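Japanin (Rhipicephalus appendiculatus, PDB 4BOE) binds cholesterol in the pocket of a tick salivary lipocalin and modulates host immunity, blocking dendritic cell differentiation from monocytes. Local coordinates at residues P90-R95 against L102-L107; S18-E23 against R111-L116; R24-V29 against L45-T50. All coordinates share one frame; numbering follows the deposited sequence. Where two conformers were deposited one is given.

How the interactions relate
All three interactions reach the same cholesterol, from different parts of the lipocalin fold. Interaction 1 meets its D ring through Tyr92, interaction 2 holds the hydroxyl through the backbone of Glu23, and interaction 3 supplies Val26, Val29 and Leu45 to the A and C rings. Interactions 1 and 2, with centres about 11 Å apart, join directly: strands 101-106 and 114-118 are neighbours, Asp106 N lies 2.8 Å from Thr113 O, and Asp106 O probably bonds to Ser112 OG. Segment 24-29 of interaction 3 follows segment 18-23 of interaction 2 directly in sequence. Interaction 3 lies across the chain's centre from interaction 1, about 21 Å between centres and about 9 Å between nearest atoms.

Interaction 1. Residues P90-R95 against L102-L107; sequences PDYFIR and LLLSDL. With CLR (cholesterol), chain C.
Backbone bonds pair Phe93 with Ser105 in both directions, Phe93 N giving to Ser105 O at 2.9 Å and Ser105 N to Phe93 O at 2.8 Å. A third runs from Arg95 N to Leu103 O. Where the strands part, a water bridges them, donating to Asp91 O and accepting from Leu107 N.

One side-chain bond is added. Arg95 folds back at chi2 and chi3 (-50° and -69°), which carries its guanidinium alongside Ser105; NH1 then gives an in-plane, nearly straight bond to Ser105 OG (2.8 Å, 166°).

Apolar contacts fall on the face bearing Ile94 and Leu104, whose side chains run side by side with CG1 of Ile94 4.0 Å from CD2 of Leu104. The other branch of Ile94, CG2, meets Leu102 CD1 obliquely. Separately from these, Leu107 CD1 reaches back to Phe93 CB, also at 4.0 Å. The edge of the Tyr92 ring faces Ser105 O, and its OH, bonded to Lys89 N, stands 3.8 Å from cholesterol C16. This is an antiparallel beta hairpin forming part of the wall of a lipocalin barrel, with the ligand inside.

Interaction 2. Residues S18-E23 against R111-L116; sequences SSKLFE and RSTCSL. With CLR (cholesterol), chain C.
The planar carbonyl of Cys114 receives Ser18 N from slightly off its plane, tilted by 23°, at 3.0 Å from Cys114 O. The same oxygen has Leu21 CD1 packed against it at 3.5 Å. Cholesterol O1 lies near one corner of the Phe22 ring, 4.0 Å from CD1.

The second bond of the pair reverses direction: Cys114 N gives to Ser18 OG at 2.8 Å. That hydroxyl is bonded to Pro139 O as well, so one buried side-chain oxygen ties three parts of the chain together close to the Cys114-Cys138 disulfide.

Strands 12-18 and 114-118 are antiparallel neighbours in the lipocalin barrel, and just after the first of them the chain enters a 3-10 turn at the pocket's rim. Leu21 is the wedge of that turn. With CG beside the backbone N (chi1 -66°), the fork of its two methyls faces Thr113 OG1, CD2 at 3.7 Å, while its CB rests near cholesterol C6. Thr113 OG1 itself bonds to Glu109. Cut back to an alanine, Leu21 would lose CG and both methyls, which would probably open a gap against Thr113 and the Cys114 carbonyl and leave the turn beside the sterol less firmly seated.

Beyond the turn, Glu23 N points almost straight at the sterol hydroxyl, a 3.0 Å bond to cholesterol O1 with an angle of 172°. On the strand side Ser115 OG, bonded to Trp117 NE1, lies 3.7 Å from cholesterol C15.

Interaction 3. Residues R24-V29 against L45-T50; sequences RNVGCV and LIYVFT. With CLR (cholesterol), chain C.
Val26 pushes its two methyls into two different hollows. CG1 fits between the ligand and a ring, 3.8 Å from both cholesterol C2 and Tyr47 CD2, whereas CG2 meets the edge of the Phe49 ring. One face of that ring is taken by Asn25, whose CB sits over it in a CH-pi contact, 4.2 Å from the Phe49 centroid and displaced toward the rim. Phe49 is thus approached by neighbouring residues from two directions, over a face and at an edge.

On the reverse face, Val48 CG2 packs against Cys28 SG at 3.7 Å. The backbone turns a corner at Cys28, which is disulfide-bonded to Cys150. This is the hairpin of strands 26-37 and 40-49 in the lipocalin barrel, with Val26 and Tyr47 on the face turned to the cavity.

Past the corner Val29 repeats the pattern: CG2 fills the angle between Tyr47 CB and cholesterol C1, and CG1 lies obliquely against Leu45 CD1. Both methyls of Leu45 then come to 4.0 Å from cholesterol C12.

Gly27 and Val48 exchange two backbone bonds, the one from Val48 N arriving above the plane of the Gly27 carbonyl. Asn25 O accepts two donors, Thr50 N in the carbonyl plane at 2.9 Å and Thr50 OG1 from above it at 3.2 Å. Thr50 chi1 of 52° sets that hydroxyl between the backbone N and carbonyl carbon, within reach of Asn25 O.

Interaction 1. Residues P90-R95 against L102-L107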
loop_
_atom_site.group_PDB
_atom_site.type_symbol
_atom_site.label_atom_id
_atom_site.label_comp_id
_atom_site.label_asym_id
_atom_site.label_seq_id
_atom_site.Cartn_x
_atom_site.Cartn_y
_atom_site.Cartn_z
ATOM N N PRO A 90 12.959 1.528 -4.344
ATOM C CA PRO A 90 12.839 1.089 -5.736
ATOM C C PRO A 90 12.357 -0.356 -5.912
ATOM O O PRO A 90 11.927 -0.704 -7.001
ATOM C CB PRO A 90 14.233 1.323 -6.336
ATOM C CG PRO A 90 15.131 1.537 -5.222
ATOM C CD PRO A 90 14.369 1.771 -3.966
ATOM N N ASP A 91 12.375 -1.172 -4.854
ATOM C CA ASP A 91 11.916 -2.561 -4.924
ATOM C C ASP A 91 11.349 -3.016 -3.604
ATOM O O ASP A 91 11.808 -2.590 -2.564
ATOM C CB ASP A 91 13.066 -3.542 -5.251
ATOM C CG ASP A 91 13.858 -3.237 -6.506
ATOM O OD1 ASP A 91 13.407 -3.640 -7.603
ATOM O OD2 ASP A 91 14.952 -2.653 -6.385
ATOM N N TYR A 92 10.386 -3.924 -3.663
ATOM C CA TYR A 92 9.786 -4.546 -2.499
ATOM C C TYR A 92 9.710 -6.029 -2.714
ATOM O O TYR A 92 9.532 -6.483 -3.831
ATOM C CB TYR A 92 8.371 -4.012 -2.263
ATOM C CG TYR A 92 8.372 -2.609 -1.728
ATOM C CD1 TYR A 92 8.594 -2.361 -0.382
ATOM C CD2 TYR A 92 8.248 -1.519 -2.581
ATOM C CE1 TYR A 92 8.666 -1.066 0.110
ATOM C CE2 TYR A 92 8.353 -0.211 -2.102
ATOM C CZ TYR A 92 8.547 0.007 -0.757
ATOM O OH TYR A 92 8.647 1.281 -0.297
ATOM N N PHE A 93 9.815 -6.778 -1.626
ATOM C CA PHE A 93 9.688 -8.219 -1.657
ATOM C C PHE A 93 8.198 -8.544 -1.518
ATOM O O PHE A 93 7.539 -8.005 -0.628
ATOM C CB PHE A 93 10.494 -8.793 -0.499
ATOM C CG PHE A 93 10.403 -10.279 -0.308
ATOM C CD1 PHE A 93 10.276 -11.125 -1.387
ATOM C CD2 PHE A 93 10.515 -10.835 0.946
ATOM C CE1 PHE A 93 10.216 -12.500 -1.208
ATOM C CE2 PHE A 93 10.443 -12.207 1.122
ATOM C CZ PHE A 93 10.294 -13.029 0.044
ATOM N N ILE A 94 7.669 -9.380 -2.405
ATOM C CA ILE A 94 6.268 -9.810 -2.374
ATOM C C ILE A 94 6.219 -11.068 -1.507
ATOM O O ILE A 94 6.719 -12.125 -1.912
ATOM C CB ILE A 94 5.707 -10.094 -3.798
ATOM C CG1 ILE A 94 5.773 -8.810 -4.648
ATOM C CG2 ILE A 94 4.254 -10.618 -3.690
ATOM C CD1 ILE A 94 5.757 -9.055 -6.154
ATOM N N ARG A 95 5.613 -10.964 -0.323
ATOM C CA ARG A 95 5.539 -12.100 0.582
ATOM C C ARG A 95 4.475 -13.018 0.075
ATOM O O ARG A 95 4.740 -14.187 -0.188
ATOM C CB ARG A 95 5.254 -11.671 2.040
ATOM C CG ARG A 95 6.207 -10.666 2.594
ATOM C CD ARG A 95 7.638 -11.052 2.388
ATOM N NE ARG A 95 8.054 -12.205 3.188
ATOM C CZ ARG A 95 8.720 -12.162 4.339
ATOM N NH1 ARG A 95 9.009 -11.003 4.905
ATOM N NH2 ARG A 95 9.072 -13.288 4.954
ATOM N N LEU A 102 -2.338 -7.851 -0.793
ATOM C CA LEU A 102 -0.935 -7.871 -1.101
ATOM C C LEU A 102 -0.131 -7.578 0.162
ATOM O O LEU A 102 -0.440 -6.626 0.888
ATOM C CB LEU A 102 -0.681 -6.812 -2.190
ATOM C CG LEU A 102 0.744 -6.613 -2.627
ATOM C CD1 LEU A 102 1.321 -7.903 -3.275
ATOM C CD2 LEU A 102 0.844 -5.430 -3.555
ATOM N N LEU A 103 0.895 -8.387 0.418
ATOM C CA LEU A 103 1.763 -8.189 1.579
ATOM C C LEU A 103 3.195 -7.991 1.066
ATOM O O LEU A 103 3.756 -8.903 0.463
ATOM C CB LEU A 103 1.669 -9.399 2.531
ATOM C CG LEU A 103 2.495 -9.341 3.803
ATOM C CD1 LEU A 103 2.092 -8.163 4.673
ATOM C CD2 LEU A 103 2.331 -10.637 4.591
ATOM N N LEU A 104 3.753 -6.788 1.290
ATOM C CA LEU A 104 5.081 -6.381 0.851
ATOM C C LEU A 104 6.050 -6.219 1.992
ATOM O O LEU A 104 5.642 -5.816 3.066
ATOM C CB LEU A 104 4.997 -5.023 0.124
ATOM C CG LEU A 104 4.142 -4.926 -1.093
ATOM C CD1 LEU A 104 4.159 -3.463 -1.630
ATOM C CD2 LEU A 104 4.589 -5.927 -2.152
ATOM N N SER A 105 7.335 -6.475 1.748
ATOM C CA SER A 105 8.401 -6.314 2.759
ATOM C C SER A 105 9.526 -5.501 2.159
ATOM O O SER A 105 9.771 -5.581 0.966
ATOM C CB SER A 105 9.013 -7.655 3.214
ATOM O OG SER A 105 8.201 -8.409 4.088
ATOM N N ASP A 106 10.294 -4.851 3.014
ATOM C CA ASP A 106 11.498 -4.145 2.597
ATOM C C ASP A 106 12.621 -5.135 2.196
ATOM O O ASP A 106 12.777 -6.180 2.818
ATOM C CB ASP A 106 12.025 -3.241 3.731
ATOM C CG ASP A 106 12.961 -2.192 3.187
ATOM O OD1 ASP A 106 12.479 -1.284 2.492
ATOM O OD2 ASP A 106 14.188 -2.369 3.317
ATOM N N LEU A 107 13.429 -4.767 1.202
ATOM C CA LEU A 107 14.539 -5.598 0.703
ATOM C C LEU A 107 15.815 -5.526 1.524
ATOM O O LEU A 107 16.398 -6.566 1.782
ATOM C CB LEU A 107 14.901 -5.215 -0.746
ATOM C CG LEU A 107 14.784 -6.322 -1.773
ATOM C CD1 LEU A 107 13.346 -6.567 -2.112
ATOM C CD2 LEU A 107 15.577 -5.971 -3.031
HETATM C C1 CLR C . 2.166 5.862 4.824
HETATM C C2 CLR C . 1.997 6.423 6.234
HETATM C C3 CLR C . 1.874 5.317 7.259
HETATM C C4 CLR C . 3.074 4.394 7.187
HETATM C C5 CLR C . 3.347 3.890 5.786
HETATM C C6 CLR C . 3.541 2.595 5.568
HETATM C C7 CLR C . 3.815 1.977 4.234
HETATM C C8 CLR C . 4.242 3.003 3.192
HETATM C C9 CLR C . 3.323 4.243 3.279
HETATM C C10 CLR C . 3.389 4.942 4.675
HETATM C C11 CLR C . 3.553 5.213 2.106
HETATM C C12 CLR C . 3.527 4.535 0.736
HETATM C C13 CLR C . 4.511 3.357 0.635
HETATM C C14 CLR C . 4.165 2.398 1.793
HETATM C C15 CLR C . 4.978 1.138 1.470
HETATM C C16 CLR C . 4.848 1.029 -0.049
HETATM C C17 CLR C . 4.297 2.387 -0.552
HETATM C C18 CLR C . 5.967 3.864 0.689
HETATM C C19 CLR C . 4.675 5.780 4.851
HETATM C C20 CLR C . 4.829 2.762 -1.947
HETATM C C21 CLR C . 4.270 4.095 -2.465
HETATM C C22 CLR C . 4.567 1.633 -2.960
HETATM C C23 CLR C . 3.139 1.036 -2.982
HETATM C C24 CLR C . 2.993 -0.037 -4.018
HETATM C C25 CLR C . 1.749 -0.899 -4.063
HETATM C C26 CLR C . 0.651 -0.754 -3.040
HETATM C C27 CLR C . 1.238 -1.263 -5.434
HETATM O O1 CLR C . 1.840 5.904 8.568
HETATM O O HOH W 1 12.826 -2.406 -0.058
#

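Interaction 2. Residues S18-E23 against R111-L116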
loop_
_atom_site.group_PDB
_atom_site.type_symbol
_atom_site.label_atom_id
_atom_site.label_comp_id
_atom_site.label_asym_id
_atom_site.label_seq_id
_atom_site.Cartn_x
_atom_site.Cartn_y
_atom_site.Cartn_z
ATOM N N SER A 18 4.489 -1.981 9.588
ATOM C CA SER A 18 5.448 -2.050 10.710
ATOM C C SER A 18 5.521 -0.653 11.345
ATOM O O SER A 18 5.517 0.324 10.598
ATOM C CB SER A 18 6.842 -2.423 10.198
ATOM O OG SER A 18 6.861 -3.722 9.650
ATOM N N SER A 19 5.512 -0.549 12.689
ATOM C CA SER A 19 5.539 0.769 13.395
ATOM C C SER A 19 6.621 1.728 12.929
ATOM O O SER A 19 6.380 2.919 12.859
ATOM C CB SER A 19 5.669 0.586 14.909
ATOM O OG SER A 19 6.927 -0.003 15.179
ATOM N N LYS A 20 7.802 1.228 12.610
ATOM C CA LYS A 20 8.929 2.060 12.155
ATOM C C LYS A 20 8.585 2.944 10.930
ATOM O O LYS A 20 9.193 4.005 10.755
ATOM C CB LYS A 20 10.131 1.148 11.827
ATOM C CG LYS A 20 11.341 1.840 11.211
ATOM C CD LYS A 20 12.554 0.917 11.134
ATOM C CE LYS A 20 13.793 1.642 10.658
ATOM N NZ LYS A 20 14.591 0.817 9.711
ATOM N N LEU A 21 7.674 2.474 10.057
ATOM C CA LEU A 21 7.267 3.226 8.870
ATOM C C LEU A 21 6.338 4.417 9.168
ATOM O O LEU A 21 6.251 5.333 8.337
ATOM C CB LEU A 21 6.531 2.294 7.918
ATOM C CG LEU A 21 7.363 1.173 7.311
ATOM C CD1 LEU A 21 6.495 0.227 6.585
ATOM C CD2 LEU A 21 8.407 1.705 6.411
ATOM N N PHE A 22 5.644 4.374 10.322
ATOM C CA PHE A 22 4.637 5.318 10.774
ATOM C C PHE A 22 4.953 6.800 10.533
ATOM O O PHE A 22 5.988 7.273 10.970
ATOM C CB PHE A 22 4.335 5.118 12.264
ATOM C CG PHE A 22 3.206 5.995 12.779
ATOM C CD1 PHE A 22 1.885 5.664 12.541
ATOM C CD2 PHE A 22 3.472 7.125 13.545
ATOM C CE1 PHE A 22 0.842 6.466 13.029
ATOM C CE2 PHE A 22 2.427 7.928 14.026
ATOM C CZ PHE A 22 1.121 7.573 13.790
ATOM N N GLU A 23 4.043 7.507 9.840
ATOM C CA GLU A 23 4.110 8.951 9.573
ATOM C C GLU A 23 2.959 9.590 10.329
ATOM O O GLU A 23 1.789 9.289 10.064
ATOM C CB GLU A 23 3.956 9.271 8.079
ATOM C CG GLU A 23 5.124 8.808 7.233
ATOM C CD GLU A 23 6.426 9.573 7.398
ATOM O OE1 GLU A 23 6.430 10.617 8.094
ATOM O OE2 GLU A 23 7.445 9.127 6.820
ATOM N N ARG A 111 15.678 -6.612 9.763
ATOM C CA ARG A 111 14.379 -6.679 10.438
ATOM C C ARG A 111 13.429 -5.975 9.457
ATOM O O ARG A 111 13.106 -4.802 9.574
ATOM C CB ARG A 111 14.469 -6.007 11.813
ATOM C CG ARG A 111 13.384 -6.403 12.773
ATOM C CD ARG A 111 13.839 -6.205 14.205
ATOM N NE ARG A 111 12.750 -6.495 15.133
ATOM C CZ ARG A 111 11.742 -5.674 15.402
ATOM N NH1 ARG A 111 11.677 -4.475 14.828
ATOM N NH2 ARG A 111 10.789 -6.043 16.245
ATOM N N SER A 112 13.081 -6.693 8.411
ATOM C CA SER A 112 12.335 -6.155 7.290
ATOM C C SER A 112 10.932 -5.571 7.614
ATOM O O SER A 112 10.068 -6.313 8.082
ATOM C CB SER A 112 12.211 -7.227 6.231
ATOM O OG SER A 112 11.622 -6.680 5.075
ATOM N N THR A 113 10.709 -4.266 7.303
ATOM C CA THR A 113 9.421 -3.626 7.524
ATOM C C THR A 113 8.436 -4.120 6.471
ATOM O O THR A 113 8.818 -4.419 5.343
ATOM C CB THR A 113 9.499 -2.103 7.550
ATOM O OG1 THR A 113 9.922 -1.626 6.290
ATOM C CG2 THR A 113 10.371 -1.578 8.688
ATOM N N CYS A 114 7.177 -4.088 6.843
ATOM C CA CYS A 114 6.099 -4.596 5.997
ATOM C C CYS A 114 4.934 -3.638 5.857
ATOM O O CYS A 114 4.727 -2.767 6.672
ATOM C CB CYS A 114 5.617 -5.956 6.511
ATOM S SG CYS A 114 4.097 -5.873 7.504
ATOM N N SER A 115 4.127 -3.885 4.816
ATOM C CA SER A 115 2.893 -3.160 4.508
ATOM C C SER A 115 1.884 -4.167 3.924
ATOM O O SER A 115 2.245 -5.008 3.087
ATOM C CB SER A 115 3.093 -1.940 3.615
ATOM O OG SER A 115 3.585 -2.219 2.326
ATOM N N LEU A 116 0.650 -4.116 4.439
ATOM C CA LEU A 116 -0.451 -4.958 4.027
ATOM C C LEU A 116 -1.456 -4.069 3.324
ATOM O O LEU A 116 -1.827 -3.038 3.858
ATOM C CB LEU A 116 -1.090 -5.640 5.251
ATOM C CG LEU A 116 -2.375 -6.433 4.985
ATOM C CD1 LEU A 116 -2.112 -7.623 4.133
ATOM C CD2 LEU A 116 -3.039 -6.804 6.279
HETATM C C1 CLR C . 2.166 5.862 4.824
HETATM C C2 CLR C . 1.997 6.423 6.234
HETATM C C3 CLR C . 1.874 5.317 7.259
HETATM C C4 CLR C . 3.074 4.394 7.187
HETATM C C5 CLR C . 3.347 3.890 5.786
HETATM C C6 CLR C . 3.541 2.595 5.568
HETATM C C7 CLR C . 3.815 1.977 4.234
HETATM C C8 CLR C . 4.242 3.003 3.192
HETATM C C9 CLR C . 3.323 4.243 3.279
HETATM C C10 CLR C . 3.389 4.942 4.675
HETATM C C11 CLR C . 3.553 5.213 2.106
HETATM C C12 CLR C . 3.527 4.535 0.736
HETATM C C13 CLR C . 4.511 3.357 0.635
HETATM C C14 CLR C . 4.165 2.398 1.793
HETATM C C15 CLR C . 4.978 1.138 1.470
HETATM C C16 CLR C . 4.848 1.029 -0.049
HETATM C C17 CLR C . 4.297 2.387 -0.552
HETATM C C18 CLR C . 5.967 3.864 0.689
HETATM C C19 CLR C . 4.675 5.780 4.851
HETATM C C20 CLR C . 4.829 2.762 -1.947
HETATM C C21 CLR C . 4.270 4.095 -2.465
HETATM C C22 CLR C . 4.567 1.633 -2.960
HETATM C C23 CLR C . 3.139 1.036 -2.982
HETATM C C24 CLR C . 2.993 -0.037 -4.018
HETATM C C25 CLR C . 1.749 -0.899 -4.063
HETATM C C26 CLR C . 0.651 -0.754 -3.040
HETATM C C27 CLR C . 1.238 -1.263 -5.434
HETATM O O1 CLR C . 1.840 5.904 8.568
#

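Interaction 3. Residues R24-V29 against L45-T50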
loop_
_atom_site.group_PDB
_atom_site.type_symbol
_atom_site.label_atom_id
_atom_site.label_comp_id
_atom_site.label_asym_id
_atom_site.label_seq_id
_atom_site.Cartn_x
_atom_site.Cartn_y
_atom_site.Cartn_z
ATOM N N ARG A 24 3.291 10.472 11.271
ATOM C CA ARG A 24 2.303 11.174 12.103
ATOM C C ARG A 24 1.462 12.081 11.195
ATOM O O ARG A 24 1.995 12.663 10.267
ATOM C CB ARG A 24 3.012 12.009 13.210
ATOM C CG ARG A 24 2.181 12.199 14.471
ATOM C CD ARG A 24 3.045 12.150 15.729
ATOM N NE ARG A 24 2.249 12.249 16.958
ATOM C CZ ARG A 24 2.737 12.137 18.194
ATOM N NH1 ARG A 24 4.035 11.917 18.389
ATOM N NH2 ARG A 24 1.929 12.244 19.246
ATOM N N ASN A 25 0.160 12.108 11.415
ATOM C CA ASN A 25 -0.796 12.943 10.672
ATOM C C ASN A 25 -1.113 12.448 9.261
ATOM O O ASN A 25 -1.800 13.159 8.541
ATOM C CB ASN A 25 -0.345 14.431 10.626
ATOM C CG ASN A 25 0.055 14.969 11.969
ATOM O OD1 ASN A 25 1.174 15.463 12.155
ATOM N ND2 ASN A 25 -0.880 14.954 12.900
ATOM N N VAL A 26 -0.699 11.231 8.890
ATOM C CA VAL A 26 -0.999 10.669 7.576
ATOM C C VAL A 26 -2.097 9.622 7.737
ATOM O O VAL A 26 -1.959 8.703 8.531
ATOM C CB VAL A 26 0.249 10.146 6.857
ATOM C CG1 VAL A 26 -0.130 9.449 5.544
ATOM C CG2 VAL A 26 1.206 11.295 6.583
ATOM N N GLY A 27 -3.206 9.791 7.040
ATOM C CA GLY A 27 -4.316 8.832 7.131
ATOM C C GLY A 27 -4.909 8.567 5.782
ATOM O O GLY A 27 -4.467 9.147 4.804
ATOM N N CYS A 28 -5.913 7.689 5.732
ATOM C CA CYS A 28 -6.661 7.338 4.523
ATOM C C CYS A 28 -5.722 6.943 3.347
ATOM O O CYS A 28 -6.006 7.313 2.215
ATOM C CB CYS A 28 -7.592 8.495 4.134
ATOM S SG CYS A 28 -8.645 9.133 5.490
ATOM N N VAL A 29 -4.613 6.200 3.622
ATOM C CA VAL A 29 -3.603 5.824 2.607
ATOM C C VAL A 29 -4.162 4.775 1.670
ATOM O O VAL A 29 -4.679 3.735 2.108
ATOM C CB VAL A 29 -2.244 5.404 3.217
ATOM C CG1 VAL A 29 -1.244 4.999 2.137
ATOM C CG2 VAL A 29 -1.671 6.522 4.059
ATOM N N LEU A 45 -0.864 7.749 -5.275
ATOM C CA LEU A 45 -0.768 7.525 -3.853
ATOM C C LEU A 45 -1.616 8.643 -3.262
ATOM O O LEU A 45 -1.317 9.802 -3.477
ATOM C CB LEU A 45 0.672 7.584 -3.366
ATOM C CG LEU A 45 0.861 7.336 -1.870
ATOM C CD1 LEU A 45 0.464 5.920 -1.470
ATOM C CD2 LEU A 45 2.262 7.578 -1.513
ATOM N N ILE A 46 -2.724 8.293 -2.625
ATOM C CA ILE A 46 -3.694 9.213 -2.063
ATOM C C ILE A 46 -3.664 9.095 -0.534
ATOM O O ILE A 46 -3.596 7.997 0.008
ATOM C CB ILE A 46 -5.110 8.883 -2.604
ATOM C CG1 ILE A 46 -5.176 8.836 -4.139
ATOM C CG2 ILE A 46 -6.177 9.833 -2.061
ATOM C CD1 ILE A 46 -4.779 10.120 -4.824
ATOM N N TYR A 47 -3.749 10.225 0.151
ATOM C CA TYR A 47 -3.789 10.248 1.623
ATOM C C TYR A 47 -4.279 11.579 2.110
ATOM O O TYR A 47 -4.437 12.501 1.323
ATOM C CB TYR A 47 -2.418 9.917 2.228
ATOM C CG TYR A 47 -1.304 10.846 1.824
ATOM C CD1 TYR A 47 -0.651 10.691 0.609
ATOM C CD2 TYR A 47 -0.872 11.862 2.674
ATOM C CE1 TYR A 47 0.374 11.557 0.221
ATOM C CE2 TYR A 47 0.152 12.722 2.308
ATOM C CZ TYR A 47 0.793 12.553 1.087
ATOM O OH TYR A 47 1.798 13.408 0.706
ATOM N N VAL A 48 -4.564 11.662 3.379
ATOM C CA VAL A 48 -4.896 12.926 4.017
ATOM C C VAL A 48 -3.768 13.278 5.005
ATOM O O VAL A 48 -3.221 12.412 5.671
ATOM C CB VAL A 48 -6.316 13.005 4.672
ATOM C CG1 VAL A 48 -7.395 12.710 3.645
ATOM C CG2 VAL A 48 -6.455 12.082 5.868
ATOM N N PHE A 49 -3.383 14.541 5.035
ATOM C CA PHE A 49 -2.446 15.073 6.013
ATOM C C PHE A 49 -3.348 15.913 6.915
ATOM O O PHE A 49 -4.020 16.814 6.435
ATOM C CB PHE A 49 -1.337 15.874 5.349
ATOM C CG PHE A 49 -0.273 16.269 6.337
ATOM C CD1 PHE A 49 0.689 15.356 6.749
ATOM C CD2 PHE A 49 -0.208 17.566 6.833
ATOM C CE1 PHE A 49 1.668 15.727 7.668
ATOM C CE2 PHE A 49 0.747 17.926 7.767
ATOM C CZ PHE A 49 1.688 17.015 8.174
ATOM N N THR A 50 -3.491 15.521 8.159
ATOM C CA THR A 50 -4.449 16.138 9.050
ATOM C C THR A 50 -3.967 17.358 9.827
ATOM O O THR A 50 -4.806 18.030 10.403
ATOM C CB THR A 50 -4.986 15.106 10.030
ATOM O OG1 THR A 50 -3.890 14.450 10.648
ATOM C CG2 THR A 50 -5.872 14.098 9.366
HETATM C C1 CLR C . 2.166 5.862 4.824
HETATM C C2 CLR C . 1.997 6.423 6.234
HETATM C C3 CLR C . 1.874 5.317 7.259
HETATM C C4 CLR C . 3.074 4.394 7.187
HETATM C C5 CLR C . 3.347 3.890 5.786
HETATM C C6 CLR C . 3.541 2.595 5.568
HETATM C C7 CLR C . 3.815 1.977 4.234
HETATM C C8 CLR C . 4.242 3.003 3.192
HETATM C C9 CLR C . 3.323 4.243 3.279
HETATM C C10 CLR C . 3.389 4.942 4.675
HETATM C C11 CLR C . 3.553 5.213 2.106
HETATM C C12 CLR C . 3.527 4.535 0.736
HETATM C C13 CLR C . 4.511 3.357 0.635
HETATM C C14 CLR C . 4.165 2.398 1.793
HETATM C C15 CLR C . 4.978 1.138 1.470
HETATM C C16 CLR C . 4.848 1.029 -0.049
HETATM C C17 CLR C . 4.297 2.387 -0.552
HETATM C C18 CLR C . 5.967 3.864 0.689
HETATM C C19 CLR C . 4.675 5.780 4.851
HETATM C C20 CLR C . 4.829 2.762 -1.947
HETATM C C21 CLR C . 4.270 4.095 -2.465
HETATM C C22 CLR C . 4.567 1.633 -2.960
HETATM C C23 CLR C . 3.139 1.036 -2.982
HETATM C C24 CLR C . 2.993 -0.037 -4.018
HETATM C C25 CLR C . 1.749 -0.899 -4.063
HETATM C C26 CLR C . 0.651 -0.754 -3.040
HETATM C C27 CLR C . 1.238 -1.263 -5.434
HETATM O O1 CLR C . 1.840 5.904 8.568
#